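Local atomic coordinates of D-hydantoinase (Ralstonia pickettii, PDB entry 1NFG), a protein that binds two zinc ions per subunit and probably catalyses stereospecific hydrolysis of the cyclic amide bond of D-hydantoin derivatives. Residues A70-C82 against Q403-Y415. Sequence-based numbering, arbitrary orientation.
Sequences ADTFATATVAAAC and QTAMHNAMDYSSY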
loop_
_atom_site.group_PDB
_atom_site.type_symbol
_atom_site.label_atom_id
_atom_site.label_comp_id
_atom_site.label_asym_id
_atom_site.label_seq_id
_atom_site.Cartn_x
_atom_site.Cartn_y
_atom_site.Cartn_z
ATOM N N ALA A 70 13.444 25.387 32.381
ATOM C CA ALA A 70 14.683 25.364 33.142
ATOM C C ALA A 70 15.842 25.979 32.358
ATOM O O ALA A 70 16.646 26.722 32.913
ATOM C CB ALA A 70 15.015 23.934 33.540
ATOM N N ASP A 71 15.928 25.661 31.071
ATOM C CA ASP A 71 16.991 26.196 30.233
ATOM C C ASP A 71 16.618 27.535 29.640
ATOM O O ASP A 71 15.443 27.844 29.455
ATOM C CB ASP A 71 17.328 25.245 29.074
ATOM C CG ASP A 71 18.417 24.258 29.422
ATOM O OD1 ASP A 71 19.299 24.600 30.239
ATOM O OD2 ASP A 71 18.402 23.142 28.864
ATOM N N THR A 72 17.642 28.325 29.341
ATOM C CA THR A 72 17.474 29.631 28.721
ATOM C C THR A 72 18.284 29.552 27.439
ATOM O O THR A 72 18.971 28.563 27.197
ATOM C CB THR A 72 18.050 30.764 29.595
ATOM O OG1 THR A 72 19.446 30.530 29.828
ATOM C CG2 THR A 72 17.316 30.838 30.923
ATOM N N PHE A 73 18.212 30.588 26.620
ATOM C CA PHE A 73 18.968 30.598 25.383
ATOM C C PHE A 73 20.463 30.422 25.674
ATOM O O PHE A 73 21.198 29.855 24.869
ATOM C CB PHE A 73 18.720 31.907 24.650
ATOM C CG PHE A 73 18.337 31.731 23.219
ATOM C CD1 PHE A 73 19.297 31.430 22.259
ATOM C CD2 PHE A 73 17.012 31.872 22.822
ATOM C CE1 PHE A 73 18.940 31.275 20.916
ATOM C CE2 PHE A 73 16.643 31.720 21.490
ATOM C CZ PHE A 73 17.606 31.423 20.534
ATOM N N ALA A 74 20.902 30.896 26.838
ATOM C CA ALA A 74 22.304 30.803 27.230
ATOM C C ALA A 74 22.711 29.418 27.724
ATOM O O ALA A 74 23.719 28.876 27.282
ATOM C CB ALA A 74 22.607 31.835 28.294
ATOM N N THR A 75 21.943 28.854 28.650
ATOM C CA THR A 75 22.258 27.534 29.190
ATOM C C THR A 75 22.155 26.430 28.146
ATOM O O THR A 75 22.910 25.461 28.182
ATOM C CB THR A 75 21.323 27.155 30.355
ATOM O OG1 THR A 75 19.957 27.299 29.938
ATOM C CG2 THR A 75 21.586 28.027 31.559
ATOM N N ALA A 76 21.214 26.567 27.219
ATOM C CA ALA A 76 21.030 25.551 26.190
ATOM C C ALA A 76 22.143 25.572 25.146
ATOM O O ALA A 76 22.750 24.535 24.869
ATOM C CB ALA A 76 19.667 25.723 25.512
ATOM N N THR A 77 22.406 26.748 24.571
ATOM C CA THR A 77 23.449 26.877 23.554
ATOM C C THR A 77 24.806 26.418 24.069
ATOM O O THR A 77 25.624 25.922 23.302
ATOM C CB THR A 77 23.582 28.324 23.043
ATOM O OG1 THR A 77 23.706 29.216 24.156
ATOM C CG2 THR A 77 22.373 28.705 22.200
ATOM N N VAL A 78 25.054 26.575 25.362
ATOM C CA VAL A 78 26.325 26.127 25.903
ATOM C C VAL A 78 26.351 24.605 25.854
ATOM O O VAL A 78 27.362 24.007 25.474
ATOM C CB VAL A 78 26.538 26.615 27.365
ATOM C CG1 VAL A 78 27.716 25.879 28.016
ATOM C CG2 VAL A 78 26.814 28.114 27.364
ATOM N N ALA A 79 25.236 23.982 26.232
ATOM C CA ALA A 79 25.134 22.526 26.212
ATOM C C ALA A 79 25.259 22.050 24.764
ATOM O O ALA A 79 25.928 21.055 24.473
ATOM C CB ALA A 79 23.805 22.085 26.800
ATOM N N ALA A 80 24.623 22.779 23.855
ATOM C CA ALA A 80 24.675 22.434 22.447
ATOM C C ALA A 80 26.132 22.362 21.984
ATOM O O ALA A 80 26.543 21.393 21.341
ATOM C CB ALA A 80 23.912 23.468 21.627
ATOM N N ALA A 81 26.909 23.386 22.319
ATOM C CA ALA A 81 28.312 23.443 21.926
ATOM C C ALA A 81 29.084 22.258 22.479
ATOM O O ALA A 81 29.850 21.617 21.762
ATOM C CB ALA A 81 28.939 24.740 22.414
ATOM N N CYS A 82 28.883 21.971 23.758
ATOM C CA CYS A 82 29.573 20.861 24.388
ATOM C C CYS A 82 29.160 19.541 23.756
ATOM O O CYS A 82 29.826 18.522 23.942
ATOM C CB CYS A 82 29.273 20.835 25.888
ATOM S SG CYS A 82 30.031 22.196 26.812
ATOM N N GLN A 403 23.737 13.098 33.650
ATOM C CA GLN A 403 23.319 14.492 33.705
ATOM C C GLN A 403 24.313 15.337 34.485
ATOM O O GLN A 403 24.485 16.521 34.193
ATOM C CB GLN A 403 21.936 14.603 34.337
ATOM C CG GLN A 403 21.358 16.007 34.335
ATOM C CD GLN A 403 21.377 16.638 32.960
ATOM O OE1 GLN A 403 21.575 15.956 31.951
ATOM N NE2 GLN A 403 21.159 17.948 32.908
ATOM N N THR A 404 24.968 14.728 35.472
ATOM C CA THR A 404 25.948 15.438 36.287
ATOM C C THR A 404 27.114 15.919 35.434
ATOM O O THR A 404 27.844 16.826 35.825
ATOM C CB THR A 404 26.511 14.547 37.418
ATOM O OG1 THR A 404 27.143 13.388 36.855
ATOM C CG2 THR A 404 25.403 14.118 38.357
ATOM N N ALA A 405 27.281 15.311 34.265
ATOM C CA ALA A 405 28.366 15.681 33.366
ATOM C C ALA A 405 27.882 16.517 32.186
ATOM O O ALA A 405 28.681 16.979 31.375
ATOM C CB ALA A 405 29.074 14.427 32.868
ATOM N N MET A 406 26.573 16.710 32.081
ATOM C CA MET A 406 26.035 17.514 30.992
ATOM C C MET A 406 26.222 18.997 31.308
ATOM O O MET A 406 26.630 19.346 32.415
ATOM C CB MET A 406 24.567 17.167 30.751
ATOM C CG MET A 406 24.380 15.736 30.264
ATOM S SD MET A 406 25.456 15.332 28.852
ATOM C CE MET A 406 24.488 15.915 27.536
ATOM N N HIS A 407 25.917 19.871 30.354
ATOM C CA HIS A 407 26.148 21.296 30.571
ATOM C C HIS A 407 24.967 22.265 30.487
ATOM O O HIS A 407 25.158 23.450 30.194
ATOM C CB HIS A 407 27.258 21.758 29.616
ATOM C CG HIS A 407 28.480 20.892 29.656
ATOM N ND1 HIS A 407 28.510 19.622 29.121
ATOM C CD2 HIS A 407 29.692 21.087 30.227
ATOM C CE1 HIS A 407 29.685 19.072 29.364
ATOM N NE2 HIS A 407 30.421 19.939 30.035
ATOM N N ASN A 408 23.754 21.790 30.747
ATOM C CA ASN A 408 22.595 22.678 30.696
ATOM C C ASN A 408 22.016 22.850 32.105
ATOM O O ASN A 408 22.643 22.448 33.090
ATOM C CB ASN A 408 21.545 22.134 29.717
ATOM C CG ASN A 408 20.747 20.978 30.285
ATOM O OD1 ASN A 408 21.270 20.144 31.029
ATOM N ND2 ASN A 408 19.474 20.913 29.921
ATOM N N ALA A 409 20.832 23.441 32.208
ATOM C CA ALA A 409 20.226 23.680 33.514
ATOM C C ALA A 409 19.177 22.656 33.973
ATOM O O ALA A 409 18.430 22.922 34.920
ATOM C CB ALA A 409 19.625 25.080 33.541
ATOM N N MET A 410 19.127 21.491 33.328
ATOM C CA MET A 410 18.150 20.459 33.683
ATOM C C MET A 410 18.561 19.558 34.838
ATOM O O MET A 410 19.741 19.457 35.170
ATOM C CB MET A 410 17.832 19.596 32.463
ATOM C CG MET A 410 16.808 20.219 31.539
ATOM S SD MET A 410 15.223 20.423 32.369
ATOM C CE MET A 410 14.555 18.777 32.214
ATOM N N ASP A 411 17.577 18.897 35.446
ATOM C CA ASP A 411 17.843 18.000 36.567
ATOM C C ASP A 411 17.887 16.524 36.177
ATOM O O ASP A 411 17.918 15.647 37.039
ATOM C CB ASP A 411 16.823 18.230 37.689
ATOM C CG ASP A 411 15.388 18.039 37.234
ATOM O OD1 ASP A 411 15.074 18.380 36.071
ATOM O OD2 ASP A 411 14.569 17.564 38.055
ATOM N N TYR A 412 17.894 16.253 34.873
ATOM C CA TYR A 412 17.981 14.881 34.375
ATOM C C TYR A 412 18.278 14.840 32.879
ATOM O O TYR A 412 18.147 15.845 32.175
ATOM C CB TYR A 412 16.690 14.093 34.659
ATOM C CG TYR A 412 15.547 14.360 33.700
ATOM C CD1 TYR A 412 14.689 15.444 33.884
ATOM C CD2 TYR A 412 15.325 13.525 32.604
ATOM C CE1 TYR A 412 13.633 15.691 32.998
ATOM C CE2 TYR A 412 14.277 13.763 31.711
ATOM C CZ TYR A 412 13.435 14.845 31.913
ATOM O OH TYR A 412 12.401 15.080 31.031
ATOM N N SER A 413 18.692 13.666 32.408
ATOM C CA SER A 413 18.982 13.446 30.994
ATOM C C SER A 413 18.078 12.331 30.475
ATOM O O SER A 413 17.796 11.366 31.192
ATOM C CB SER A 413 20.439 13.040 30.792
ATOM O OG SER A 413 20.664 12.689 29.438
ATOM N N SER A 414 17.622 12.471 29.234
ATOM C CA SER A 414 16.751 11.471 28.627
ATOM C C SER A 414 17.548 10.210 28.320
ATOM O O SER A 414 16.984 9.135 28.107
ATOM C CB SER A 414 16.153 12.011 27.332
ATOM O OG SER A 414 15.499 13.247 27.551
ATOM N N TYR A 415 18.868 10.354 28.315
ATOM C CA TYR A 415 19.764 9.251 28.007
ATOM C C TYR A 415 20.662 8.901 29.182
ATOM O O TYR A 415 21.785 8.426 29.007
ATOM C CB TYR A 415 20.590 9.623 26.779
ATOM C CG TYR A 415 19.709 10.114 25.659
ATOM C CD1 TYR A 415 18.969 9.219 24.884
ATOM C CD2 TYR A 415 19.533 11.482 25.437
ATOM C CE1 TYR A 415 18.068 9.672 23.917
ATOM C CE2 TYR A 415 18.633 11.947 24.474
ATOM C CZ TYR A 415 17.903 11.035 23.718
ATOM O OH TYR A 415 17.020 11.489 22.767
#
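The loop 407-410 runs along one flank of helix 73-82 and the turn before it, with D71 beside A409, T75 beside N408 and A79 beside H407; the A79 and H407 CA atoms are 4.6 Å apart. The 403-415 loop gives one bond to each carboxylate oxygen of D71, on the syn side but tilted out of the carboxylate plane. A409 N reaches D71 OD1 at 2.8 Å and N408 ND2 reaches D71 OD2 at 2.7 Å. The N408 amide donates nearly in its own plane, although that plane is turned 58° from the carboxylate. CG of N408 lies between its backbone N and carbonyl carbon (chi1 77°), which swings the amide across the D71 carboxylate. Q403 NE2 binds N408 OD1 at 2.9 Å and also donates to M410 O.

Apolar contacts continue before D71 and along the helix. A70 CB meets M410 SD at 3.7 Å, and A79 CB rests on N408 CB. Farther along the helix, C82 SG sits over one face of the H407 ring, 3.6 Å from its centroid and 16° off the normal, and C82 CB makes a CH-pi contact there.

D71 OD2 also bonds H314 NE2, and H314 follows the zinc ligand D313 in sequence. The network joins the turn before helix 73-82 to the 403-415 loop near the metal site of this amidohydrolase TIM barrel. Three hydrogen bonds, one on OD1 and two on OD2, should fix the rotation of the D71 carboxylate, and the N408 amide is held at both ends, by D71 and Q403.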